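Local coordinates for protein putative modulator of DNA gyrase (Bacteroides thetaiotaomicron, PDB 1VPB) that is probably a metallopeptidase of the PmbA/TldD (U62) family and a putative modulator of DNA gyrase, at residues 245-250 with 370-375; 289-294 with 322-327; 387-392 with 410-415; 418-423 with 441-446. All blocks are in the same frame, centred on the assembly; numbering follows the deposited sequence.

How the contacts relate
Following the chain, strand 245-251 opens contact 1, which closes 120 residues later when strand 370-378 comes in parallel beside it. Contact 2 lies wholly within that long excursion and pins the loop 289-294 to a beta turn in a separate small sheet. Contacts 3 and 4 then follow in series. Contact 3 closes the hairpin 388-399/402-413 at its open end, with 17 residues between its segments; contact 4, also spanning 17, sets the next helix, 416-421, against strand 441-443. Strands of contacts 1, 3 and 4 share one mixed sheet: Tyr247 pairs with Val446, and Val412 packs on Val446. Ser289, bonded to Trp420 and Leu423, ties contact 2 to contact 4.

Contact 1: 245-250 with 370-375; sequences GKYTMV and KGILVT
The Tyr247 ring lies over the Ile372 side chain, with CD1 of Ile372 set beneath the middle of the ring, 3.8 Å from its centroid, as a CH-pi contact. Ile372 reaches it because CG1 stands beside its own backbone N (chi1 -68°) and the chain runs straight on to CD1. Lys370, fully extended, runs obliquely past the same ring, its CE 3.8 Å from Tyr247 CE2. Further along, CG2 of Val374 lies against CG and SD of Met249, 3.9 Å from SD, while on the other face of the sheet CD1 of Leu373 touches CG1 of Val250. Gly371 presents bare backbone to its partner Thr248, so the two CA atoms stand 4.2 Å apart. The strands pair in parallel through four backbone bonds, among them Ile372 N to Thr248 O at 2.8 Å. Strand 388-399 flanks 370-375, and Phe448 packs on Met249 and Ile372. Polar groups gather at the Lys370 end, where one water joins Lys246 O to Lys370 NZ and another joins Lys370 N to Thr248 OG1, which is also hydrogen-bonded to Glu444 OE1. The chemistry implies an apolar interior joined by backbone hydrogen bonds, with a hydrated margin at Lys370.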
loop_
_atom_site.group_PDB
_atom_site.type_symbol
_atom_site.label_atom_id
_atom_site.label_comp_id
_atom_site.label_asym_id
_atom_site.label_seq_id
_atom_site.Cartn_x
_atom_site.Cartn_y
_atom_site.Cartn_z
ATOM N N GLY A 245 24.683 10.189 23.355
ATOM C CA GLY A 245 26.016 10.661 23.006
ATOM C C GLY A 245 26.546 9.986 21.766
ATOM O O GLY A 245 25.790 9.402 21.006
ATOM N N LYS A 246 27.859 10.065 21.563
ATOM C CA LYS A 246 28.474 9.411 20.390
ATOM C C LYS A 246 28.736 7.959 20.703
ATOM O O LYS A 246 29.249 7.663 21.788
ATOM C CB LYS A 246 29.844 10.017 20.105
ATOM C CG LYS A 246 29.852 11.493 19.751
ATOM C CD LYS A 246 29.356 11.720 18.383
ATOM C CE LYS A 246 29.332 13.198 18.047
ATOM N NZ LYS A 246 29.054 13.360 16.639
ATOM N N TYR A 247 28.491 7.090 19.732
ATOM C CA TYR A 247 28.866 5.680 19.843
ATOM C C TYR A 247 29.366 5.219 18.494
ATOM O O TYR A 247 28.965 5.744 17.472
ATOM C CB TYR A 247 27.650 4.815 20.172
ATOM C CG TYR A 247 27.051 4.996 21.559
ATOM C CD1 TYR A 247 26.109 5.994 21.813
ATOM C CD2 TYR A 247 27.385 4.128 22.595
ATOM C CE1 TYR A 247 25.534 6.133 23.093
ATOM C CE2 TYR A 247 26.820 4.261 23.846
ATOM C CZ TYR A 247 25.894 5.258 24.093
ATOM O OH TYR A 247 25.339 5.381 25.358
ATOM N N THR A 248 30.174 4.170 18.491
ATOM C CA THR A 248 30.405 3.399 17.269
ATOM C C THR A 248 29.107 2.658 16.910
ATOM O O THR A 248 28.544 1.969 17.766
ATOM C CB THR A 248 31.469 2.354 17.501
ATOM O OG1 THR A 248 32.693 2.982 17.928
ATOM C CG2 THR A 248 31.802 1.594 16.213
ATOM N N MET A 249 28.639 2.793 15.679
ATOM C CA MET A 249 27.432 2.092 15.257
ATOM C C MET A 249 27.777 0.884 14.396
ATOM O O MET A 249 28.440 1.013 13.377
ATOM C CB MET A 249 26.492 3.024 14.489
ATOM C CG MET A 249 25.213 2.324 14.066
ATOM S SD MET A 249 23.920 3.317 13.336
ATOM C CE MET A 249 24.718 4.032 11.931
ATOM N N VAL A 250 27.325 -0.294 14.833
ATOM C CA VAL A 250 27.428 -1.503 14.020
ATOM C C VAL A 250 26.011 -1.836 13.492
ATOM O O VAL A 250 25.033 -1.760 14.232
ATOM C CB VAL A 250 28.024 -2.697 14.806
ATOM C CG1 VAL A 250 28.204 -3.905 13.873
ATOM C CG2 VAL A 250 29.367 -2.310 15.429
ATOM N N LYS A 370 33.152 0.844 22.469
ATOM C CA LYS A 370 31.902 1.438 22.937
ATOM C C LYS A 370 31.008 1.711 21.768
ATOM O O LYS A 370 31.277 2.602 20.955
ATOM C CB LYS A 370 32.149 2.737 23.686
ATOM C CG LYS A 370 30.891 3.475 24.151
ATOM C CD LYS A 370 31.254 4.705 25.017
ATOM C CE LYS A 370 30.041 5.604 25.235
ATOM N NZ LYS A 370 30.376 6.817 26.028
ATOM N N GLY A 371 29.950 0.921 21.645
ATOM C CA GLY A 371 29.126 1.041 20.478
ATOM C C GLY A 371 27.729 0.575 20.748
ATOM O O GLY A 371 27.394 0.194 21.870
ATOM N N ILE A 372 26.948 0.628 19.694
ATOM C CA ILE A 372 25.601 0.076 19.656
ATOM C C ILE A 372 25.480 -0.730 18.389
ATOM O O ILE A 372 25.793 -0.260 17.287
ATOM C CB ILE A 372 24.556 1.220 19.688
ATOM C CG1 ILE A 372 24.617 1.900 21.054
ATOM C CG2 ILE A 372 23.144 0.684 19.345
ATOM C CD1 ILE A 372 23.655 3.082 21.222
ATOM N N LEU A 373 24.984 -1.953 18.538
ATOM C CA LEU A 373 24.658 -2.779 17.405
ATOM C C LEU A 373 23.196 -2.504 17.093
ATOM O O LEU A 373 22.343 -2.648 17.962
ATOM C CB LEU A 373 24.850 -4.255 17.755
ATOM C CG LEU A 373 24.224 -5.208 16.721
ATOM C CD1 LEU A 373 24.875 -5.132 15.350
ATOM C CD2 LEU A 373 24.247 -6.631 17.270
ATOM N N VAL A 374 22.914 -2.106 15.861
ATOM C CA VAL A 374 21.547 -1.882 15.391
ATOM C C VAL A 374 20.979 -3.119 14.704
ATOM O O VAL A 374 21.469 -3.574 13.663
ATOM C CB VAL A 374 21.495 -0.659 14.444
ATOM C CG1 VAL A 374 20.089 -0.496 13.824
ATOM C CG2 VAL A 374 21.891 0.575 15.237
ATOM N N THR A 375 19.943 -3.691 15.312
ATOM C CA THR A 375 19.310 -4.874 14.742
ATOM C C THR A 375 17.959 -4.562 14.145
ATOM O O THR A 375 17.253 -5.474 13.666
ATOM C CB THR A 375 19.145 -5.964 15.823
ATOM O OG1 THR A 375 18.360 -5.476 16.928
ATOM C CG2 THR A 375 20.479 -6.331 16.406
HETATM O O HOH W 1 28.429 8.100 24.695
HETATM O O HOH W 2 34.295 2.008 20.057
#

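Contact 2: 289-294 with 322-327; sequences SDRLTL and FDKGVL. With EDO (1,2-ethanediol), chain C.
Phe322 meets Leu292 from its first side-chain atom on. Its CB sits 3.5 Å from Leu292 O, and CG is 3.8 Å from Leu292 CD2. That methyl then lies over the middle of the ring, 3.7 Å from the centroid, so every ring atom out to CZ has it within about 4.2 Å. CD2 also has CD2 of Leu294 at the ring edge, and CD1 of Leu327 takes the opposite face. With CG beside the backbone N (chi1 -73°), the phenyl group is held between Leu292 CD2 and Leu327 CD1. Its backbone exchanges bonds with Leu294, Leu294 N to Phe322 O at 2.9 Å and Phe322 N to Leu294 O.

The type I' turn Asp323-Val326 is gripped by the loop: Lys324 N donates to Thr293 OG1 at 3.0 Å, and Gly325 N to Leu292 O. A water links Thr293 OG1 to Lys324 NZ. Asp290, in the type I turn Ser289-Leu292, holds an ethanediol, probably from the crystallisation liquor, through both carboxylate oxygens, and OD1 also pairs with Lys286. Helix 256-265 packs on Leu294 and Phe322, Met354 touches Leu292 and Leu294, and Leu294 opens strand 294-296, which lies between strands 319-323 and 352-354.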
loop_
_atom_site.group_PDB
_atom_site.type_symbol
_atom_site.label_atom_id
_atom_site.label_comp_id
_atom_site.label_asym_id
_atom_site.label_seq_id
_atom_site.Cartn_x
_atom_site.Cartn_y
_atom_site.Cartn_z
ATOM N N SER A 289 33.519 7.808 2.666
ATOM C CA SER A 289 34.674 7.090 3.205
ATOM C C SER A 289 35.482 6.364 2.144
ATOM O O SER A 289 34.940 5.873 1.184
ATOM C CB SER A 289 34.215 6.064 4.222
ATOM O OG SER A 289 35.305 5.298 4.727
ATOM N N ASP A 290 36.801 6.255 2.380
ATOM C CA ASP A 290 37.611 5.333 1.576
ATOM C C ASP A 290 37.073 3.924 1.564
ATOM O O ASP A 290 37.320 3.184 0.615
ATOM C CB ASP A 290 39.015 5.192 2.154
ATOM C CG ASP A 290 39.857 6.379 1.959
ATOM O OD1 ASP A 290 39.454 7.356 1.293
ATOM O OD2 ASP A 290 41.029 6.382 2.415
ATOM N N ARG A 291 36.364 3.552 2.619
ATOM C CA ARG A 291 35.830 2.183 2.782
ATOM C C ARG A 291 34.556 1.944 2.018
ATOM O O ARG A 291 34.082 0.811 2.015
ATOM C CB ARG A 291 35.632 1.857 4.280
ATOM C CG ARG A 291 36.864 1.939 5.131
ATOM C CD ARG A 291 37.768 0.739 5.182
ATOM N NE ARG A 291 38.179 0.277 3.864
ATOM C CZ ARG A 291 39.111 0.818 3.067
ATOM N NH1 ARG A 291 39.784 1.906 3.402
ATOM N NH2 ARG A 291 39.358 0.232 1.889
ATOM N N LEU A 292 33.963 2.974 1.416
ATOM C CA LEU A 292 32.737 2.820 0.625
ATOM C C LEU A 292 33.060 2.669 -0.854
ATOM O O LEU A 292 33.294 3.627 -1.561
ATOM C CB LEU A 292 31.789 4.004 0.797
ATOM C CG LEU A 292 30.464 4.006 0.003
ATOM C CD1 LEU A 292 29.703 2.722 0.317
ATOM C CD2 LEU A 292 29.606 5.234 0.288
ATOM N N THR A 293 33.023 1.427 -1.284
ATOM C CA THR A 293 33.055 1.067 -2.674
ATOM C C THR A 293 31.832 0.234 -2.990
ATOM O O THR A 293 31.523 -0.770 -2.328
ATOM C CB THR A 293 34.384 0.313 -2.974
ATOM O OG1 THR A 293 35.473 1.208 -2.802
ATOM C CG2 THR A 293 34.448 -0.117 -4.420
ATOM N N LEU A 294 31.132 0.674 -4.025
ATOM C CA LEU A 294 29.820 0.187 -4.354
ATOM C C LEU A 294 29.705 0.153 -5.860
ATOM O O LEU A 294 29.961 1.146 -6.520
ATOM C CB LEU A 294 28.759 1.113 -3.795
ATOM C CG LEU A 294 27.316 0.598 -3.886
ATOM C CD1 LEU A 294 26.992 -0.593 -2.988
ATOM C CD2 LEU A 294 26.355 1.755 -3.579
ATOM N N PHE A 322 30.206 4.186 -6.107
ATOM C CA PHE A 322 31.254 4.822 -5.306
ATOM C C PHE A 322 32.547 4.023 -5.465
ATOM O O PHE A 322 32.521 2.779 -5.376
ATOM C CB PHE A 322 30.886 4.800 -3.828
ATOM C CG PHE A 322 29.802 5.749 -3.456
ATOM C CD1 PHE A 322 30.107 7.064 -3.181
ATOM C CD2 PHE A 322 28.491 5.310 -3.320
ATOM C CE1 PHE A 322 29.117 7.954 -2.805
ATOM C CE2 PHE A 322 27.483 6.205 -2.998
ATOM C CZ PHE A 322 27.812 7.530 -2.735
ATOM N N ASP A 323 33.639 4.754 -5.661
ATOM C CA ASP A 323 34.990 4.182 -5.671
ATOM C C ASP A 323 35.781 4.858 -4.556
ATOM O O ASP A 323 36.173 6.023 -4.670
ATOM C CB ASP A 323 35.577 4.419 -7.052
ATOM C CG ASP A 323 36.976 3.877 -7.204
ATOM O OD1 ASP A 323 37.479 3.159 -6.321
ATOM O OD2 ASP A 323 37.641 4.156 -8.208
ATOM N N LYS A 324 35.928 4.133 -3.452
ATOM C CA LYS A 324 36.627 4.612 -2.292
ATOM C C LYS A 324 36.126 6.007 -1.927
ATOM O O LYS A 324 36.901 6.934 -1.700
ATOM C CB LYS A 324 38.154 4.614 -2.553
ATOM C CG LYS A 324 38.742 3.184 -2.638
ATOM C CD LYS A 324 40.252 3.211 -2.905
ATOM C CE LYS A 324 40.749 1.858 -3.388
ATOM N NZ LYS A 324 40.439 0.742 -2.445
ATOM N N GLY A 325 34.802 6.151 -1.906
ATOM C CA GLY A 325 34.156 7.363 -1.422
ATOM C C GLY A 325 33.846 8.419 -2.456
ATOM O O GLY A 325 33.183 9.407 -2.157
ATOM N N VAL A 326 34.340 8.211 -3.676
ATOM C CA VAL A 326 34.091 9.141 -4.768
ATOM C C VAL A 326 32.816 8.674 -5.455
ATOM O O VAL A 326 32.706 7.513 -5.872
ATOM C CB VAL A 326 35.236 9.164 -5.755
ATOM C CG1 VAL A 326 34.874 10.020 -6.992
ATOM C CG2 VAL A 326 36.487 9.671 -5.071
ATOM N N LEU A 327 31.850 9.568 -5.570
ATOM C CA LEU A 327 30.613 9.255 -6.291
ATOM C C LEU A 327 30.831 9.299 -7.799
ATOM O O LEU A 327 31.337 10.316 -8.331
ATOM C CB LEU A 327 29.545 10.283 -5.930
ATOM C CG LEU A 327 28.210 10.133 -6.645
ATOM C CD1 LEU A 327 27.589 8.767 -6.330
ATOM C CD2 LEU A 327 27.321 11.277 -6.207
HETATM C C1 EDO C . 42.651 9.567 2.416
HETATM O O1 EDO C . 42.219 8.468 3.202
HETATM C C2 EDO C . 41.559 10.151 1.504
HETATM O O2 EDO C . 41.223 9.237 0.436
HETATM O O HOH W 3 37.951 -0.260 -3.394
#

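Contact 3: 387-392 with 410-415; sequences GDFSYG and MNVTGN
Phe389 and Gly414 meet in the antiparallel beta hairpin of strands 388-399 and 402-413, near the end where its strands begin and finish. Four backbone hydrogen bonds join the strands here. Phe389 N donates to Gly414 O at 2.8 Å, and Phe389 O accepts the longer bond from Gly414 N; Tyr391 N to Val412 O and Val412 N to Tyr391 O are each 2.8 Å. Between these lies the non-hydrogen-bonded pair Ser390-Thr413, with CA-H...O contacts from Ser390 CA to Val412 O and from Thr413 CA to Phe389 O; beyond Tyr391 comes Gly392-Asn411.

Among aromatic contacts, the Phe389 ring folds back over the neighbouring strand, its CG placed between the backbone N and the carbonyl carbon (chi1 73°). One face lies on the Gly414 backbone, with Gly414 N 3.5 Å above the ring plane; lacking a side chain, the glycine allows so close an approach. Leu416 and Leu419 of the following helix also touch this ring.

The apolar contacts centre on Val412, whose CG1 comes 3.9 Å from both Phe389 CE1 and Tyr391 CB.

Polar side chains line the other face. The Thr413 CG2 methyl rests against the Ser390 hydroxyl. Asn415, the N-cap residue of helix 416-421, uses OD1 for Ile417 N, and its ND2, also bonded to Thr386 O, reaches Asp388 OD1 at 2.9 Å, nearly straight (177°), on the anti side of OD1 but 33° out of the carboxylate plane.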
loop_
_atom_site.group_PDB
_atom_site.type_symbol
_atom_site.label_atom_id
_atom_site.label_comp_id
_atom_site.label_asym_id
_atom_site.label_seq_id
_atom_site.Cartn_x
_atom_site.Cartn_y
_atom_site.Cartn_z
ATOM N N GLY A 387 19.769 15.630 3.330
ATOM C CA GLY A 387 20.354 14.395 3.855
ATOM C C GLY A 387 20.360 14.250 5.366
ATOM O O GLY A 387 20.862 13.260 5.877
ATOM N N ASP A 388 19.808 15.223 6.106
ATOM C CA ASP A 388 19.685 15.070 7.537
ATOM C C ASP A 388 18.730 13.917 7.835
ATOM O O ASP A 388 17.746 13.712 7.100
ATOM C CB ASP A 388 19.175 16.362 8.187
ATOM C CG ASP A 388 20.188 17.471 8.177
ATOM O OD1 ASP A 388 21.398 17.247 7.938
ATOM O OD2 ASP A 388 19.848 18.640 8.448
ATOM N N PHE A 389 19.021 13.160 8.897
ATOM C CA PHE A 389 18.230 11.964 9.212
ATOM C C PHE A 389 18.002 11.809 10.699
ATOM O O PHE A 389 18.760 12.331 11.530
ATOM C CB PHE A 389 18.864 10.680 8.624
ATOM C CG PHE A 389 20.110 10.232 9.339
ATOM C CD1 PHE A 389 20.030 9.473 10.518
ATOM C CD2 PHE A 389 21.362 10.595 8.859
ATOM C CE1 PHE A 389 21.197 9.098 11.213
ATOM C CE2 PHE A 389 22.519 10.212 9.520
ATOM C CZ PHE A 389 22.458 9.489 10.706
ATOM N N SER A 390 16.931 11.093 11.027
ATOM C CA SER A 390 16.657 10.675 12.395
ATOM C C SER A 390 15.887 9.371 12.294
ATOM O O SER A 390 14.813 9.321 11.665
ATOM C CB SER A 390 15.830 11.727 13.137
ATOM O OG SER A 390 15.535 11.307 14.462
ATOM N N TYR A 391 16.425 8.303 12.864
ATOM C CA TYR A 391 15.721 7.025 12.794
ATOM C C TYR A 391 15.646 6.375 14.135
ATOM O O TYR A 391 16.558 6.491 14.945
ATOM C CB TYR A 391 16.390 6.030 11.852
ATOM C CG TYR A 391 16.620 6.494 10.448
ATOM C CD1 TYR A 391 15.553 6.790 9.588
ATOM C CD2 TYR A 391 17.903 6.527 9.931
ATOM C CE1 TYR A 391 15.799 7.183 8.282
ATOM C CE2 TYR A 391 18.140 6.910 8.658
ATOM C CZ TYR A 391 17.108 7.238 7.831
ATOM O OH TYR A 391 17.407 7.600 6.556
ATOM N N GLY A 392 14.559 5.655 14.376
ATOM C CA GLY A 392 14.470 4.905 15.608
ATOM C C GLY A 392 15.258 3.622 15.466
ATOM O O GLY A 392 15.209 2.973 14.424
ATOM N N MET A 410 15.669 4.667 21.336
ATOM C CA MET A 410 16.712 5.649 21.002
ATOM C C MET A 410 16.561 6.066 19.553
ATOM O O MET A 410 16.032 5.324 18.723
ATOM C CB MET A 410 18.119 5.065 21.214
ATOM C CG MET A 410 18.418 4.555 22.617
ATOM S SD MET A 410 18.659 5.831 23.791
ATOM C CE MET A 410 20.243 6.503 23.253
ATOM N N ASN A 411 17.060 7.250 19.248
ATOM C CA ASN A 411 17.142 7.693 17.872
ATOM C C ASN A 411 18.579 7.878 17.465
ATOM O O ASN A 411 19.400 8.381 18.253
ATOM C CB ASN A 411 16.419 9.018 17.712
ATOM C CG ASN A 411 14.910 8.867 17.806
ATOM O OD1 ASN A 411 14.330 7.945 17.232
ATOM N ND2 ASN A 411 14.281 9.779 18.507
ATOM N N VAL A 412 18.852 7.510 16.228
ATOM C CA VAL A 412 20.124 7.818 15.589
ATOM C C VAL A 412 19.881 9.012 14.649
ATOM O O VAL A 412 18.911 9.021 13.876
ATOM C CB VAL A 412 20.707 6.560 14.855
ATOM C CG1 VAL A 412 19.936 6.212 13.577
ATOM C CG2 VAL A 412 22.190 6.757 14.557
ATOM N N THR A 413 20.740 10.029 14.738
ATOM C CA THR A 413 20.561 11.249 13.967
ATOM C C THR A 413 21.880 11.658 13.380
ATOM O O THR A 413 22.921 11.219 13.841
ATOM C CB THR A 413 20.068 12.420 14.833
ATOM O OG1 THR A 413 21.036 12.745 15.852
ATOM C CG2 THR A 413 18.793 12.056 15.585
ATOM N N GLY A 414 21.813 12.523 12.378
ATOM C CA GLY A 414 23.014 13.043 11.729
ATOM C C GLY A 414 22.689 13.449 10.322
ATOM O O GLY A 414 21.535 13.732 10.001
ATOM N N ASN A 415 23.716 13.460 9.460
ATOM C CA ASN A 415 23.543 13.756 8.062
ATOM C C ASN A 415 24.139 12.583 7.307
ATOM O O ASN A 415 25.179 12.049 7.699
ATOM C CB ASN A 415 24.235 15.069 7.660
ATOM C CG ASN A 415 24.068 15.372 6.187
ATOM O OD1 ASN A 415 24.835 14.901 5.328
ATOM N ND2 ASN A 415 23.033 16.149 5.868
#

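Contact 4: 418-423 with 441-446; sequences TLWNSL and LVFEGV
Leu419 and Leu423 clamp the Phe443 ring, each presenting CD1 to an opposite face, both 4.0 Å from the ring centroid. The far edge of the same ring, CE1 and CZ, points onto the face of Trp420 in an edge-to-face pair with planes 81° apart and centroids 5.1 Å apart. Leu441 CD1 approaches Trp420 CH2 to 3.5 Å, and its other methyl, CD2, touches Leu423 CD1. Leu419 CD1 also meets Val446 CG2. With CG beside its backbone N (chi1 -61°), Phe443 points its ring between Leu419 and Leu423.

Here the last turn of helix 416-421 runs into strand 423-426, which pairs antiparallel with 441-443 through the non-hydrogen-bonded couple Leu423 and Phe443. Next to that couple, Glu444 N donates to Ser422 O at 3.0 Å, from above the carbonyl plane.

Ser422 helps hold the helix end: its N and its OG both donate to Leu419 O, the hydroxyl at 2.7 Å. A water bridges Ser422 OG to Gly445 O. Further out, Trp420 NE1 is bonded to Leu259 O of helix 256-265, whose Leu260 and Met263 also touch the indole, and Glu444 OE1 is bonded to Thr248 OG1 in the adjoining strand.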
loop_
_atom_site.group_PDB
_atom_site.type_symbol
_atom_site.label_atom_id
_atom_site.label_comp_id
_atom_site.label_asym_id
_atom_site.label_seq_id
_atom_site.Cartn_x
_atom_site.Cartn_y
_atom_site.Cartn_z
ATOM N N THR A 418 27.967 12.727 5.980
ATOM C CA THR A 418 28.990 12.546 7.024
ATOM C C THR A 418 28.901 11.159 7.653
ATOM O O THR A 418 29.915 10.566 8.061
ATOM C CB THR A 418 29.001 13.696 8.065
ATOM O OG1 THR A 418 27.657 14.091 8.413
ATOM C CG2 THR A 418 29.632 14.940 7.433
ATOM N N LEU A 419 27.701 10.614 7.752
ATOM C CA LEU A 419 27.567 9.236 8.190
ATOM C C LEU A 419 28.378 8.296 7.286
ATOM O O LEU A 419 29.229 7.539 7.774
ATOM C CB LEU A 419 26.125 8.790 8.165
ATOM C CG LEU A 419 25.950 7.316 8.589
ATOM C CD1 LEU A 419 26.299 7.003 10.029
ATOM C CD2 LEU A 419 24.550 6.883 8.283
ATOM N N TRP A 420 28.162 8.415 5.995
ATOM C CA TRP A 420 28.829 7.541 5.038
ATOM C C TRP A 420 30.324 7.934 4.919
ATOM O O TRP A 420 31.144 7.131 4.475
ATOM C CB TRP A 420 28.086 7.494 3.726
ATOM C CG TRP A 420 26.908 6.575 3.821
ATOM C CD1 TRP A 420 25.599 6.920 3.998
ATOM C CD2 TRP A 420 26.942 5.142 3.830
ATOM N NE1 TRP A 420 24.810 5.794 4.079
ATOM C CE2 TRP A 420 25.604 4.685 3.983
ATOM C CE3 TRP A 420 27.962 4.189 3.733
ATOM C CZ2 TRP A 420 25.278 3.347 4.031
ATOM C CZ3 TRP A 420 27.621 2.842 3.730
ATOM C CH2 TRP A 420 26.293 2.439 3.894
ATOM N N ASN A 421 30.679 9.140 5.343
ATOM C CA ASN A 421 32.103 9.510 5.434
ATOM C C ASN A 421 32.765 8.885 6.645
ATOM O O ASN A 421 34.001 8.893 6.726
ATOM C CB ASN A 421 32.304 11.036 5.480
ATOM C CG ASN A 421 33.653 11.445 4.950
ATOM O OD1 ASN A 421 34.127 10.857 3.997
ATOM N ND2 ASN A 421 34.268 12.476 5.539
ATOM N N SER A 422 31.976 8.386 7.620
ATOM C CA SER A 422 32.523 7.802 8.862
ATOM C C SER A 422 32.499 6.243 8.916
ATOM O O SER A 422 32.860 5.656 9.925
ATOM C CB SER A 422 31.791 8.390 10.078
ATOM O OG SER A 422 30.496 7.891 10.124
ATOM N N LEU A 423 32.149 5.612 7.794
ATOM C CA LEU A 423 32.250 4.152 7.606
ATOM C C LEU A 423 33.710 3.723 7.758
ATOM O O LEU A 423 34.556 4.179 6.973
ATOM C CB LEU A 423 31.749 3.779 6.218
ATOM C CG LEU A 423 31.721 2.296 5.860
ATOM C CD1 LEU A 423 30.614 1.592 6.641
ATOM C CD2 LEU A 423 31.489 2.132 4.378
ATOM N N LEU A 441 28.115 -3.347 8.644
ATOM C CA LEU A 441 28.795 -2.074 8.540
ATOM C C LEU A 441 29.172 -1.495 9.910
ATOM O O LEU A 441 28.479 -1.719 10.897
ATOM C CB LEU A 441 27.879 -1.081 7.857
ATOM C CG LEU A 441 27.346 -1.405 6.485
ATOM C CD1 LEU A 441 26.369 -0.294 6.138
ATOM C CD2 LEU A 441 28.445 -1.537 5.452
ATOM N N VAL A 442 30.294 -0.782 9.959
ATOM C CA VAL A 442 30.720 -0.128 11.159
ATOM C C VAL A 442 31.020 1.333 10.852
ATOM O O VAL A 442 31.779 1.643 9.938
ATOM C CB VAL A 442 32.020 -0.737 11.744
ATOM C CG1 VAL A 442 32.358 -0.055 13.025
ATOM C CG2 VAL A 442 31.871 -2.277 11.964
ATOM N N PHE A 443 30.389 2.208 11.619
ATOM C CA PHE A 443 30.556 3.647 11.481
ATOM C C PHE A 443 31.065 4.203 12.794
ATOM O O PHE A 443 30.603 3.798 13.868
ATOM C CB PHE A 443 29.202 4.306 11.209
ATOM C CG PHE A 443 28.520 3.867 9.981
ATOM C CD1 PHE A 443 28.711 4.557 8.762
ATOM C CD2 PHE A 443 27.600 2.804 9.985
ATOM C CE1 PHE A 443 28.024 4.197 7.620
ATOM C CE2 PHE A 443 26.919 2.449 8.811
ATOM C CZ PHE A 443 27.140 3.143 7.628
ATOM N N GLU A 444 32.005 5.153 12.753
ATOM C CA GLU A 444 32.463 5.764 13.981
ATOM C C GLU A 444 31.797 7.099 14.261
ATOM O O GLU A 444 31.518 7.863 13.348
ATOM C CB GLU A 444 33.977 6.004 13.915
ATOM C CG GLU A 444 34.838 4.757 13.930
ATOM C CD GLU A 444 34.796 3.993 15.235
ATOM O OE1 GLU A 444 34.280 4.550 16.240
ATOM O OE2 GLU A 444 35.286 2.822 15.247
ATOM N N GLY A 445 31.608 7.385 15.548
ATOM C CA GLY A 445 31.213 8.719 16.011
ATOM C C GLY A 445 29.814 9.100 15.565
ATOM O O GLY A 445 29.606 10.153 14.970
ATOM N N VAL A 446 28.865 8.210 15.841
ATOM C CA VAL A 446 27.474 8.391 15.424
ATOM C C VAL A 446 26.665 8.820 16.662
ATOM O O VAL A 446 26.862 8.286 17.754
ATOM C CB VAL A 446 26.897 7.099 14.835
ATOM C CG1 VAL A 446 25.407 7.244 14.497
ATOM C CG2 VAL A 446 27.675 6.699 13.571
HETATM O O HOH W 4 29.461 9.863 11.941
#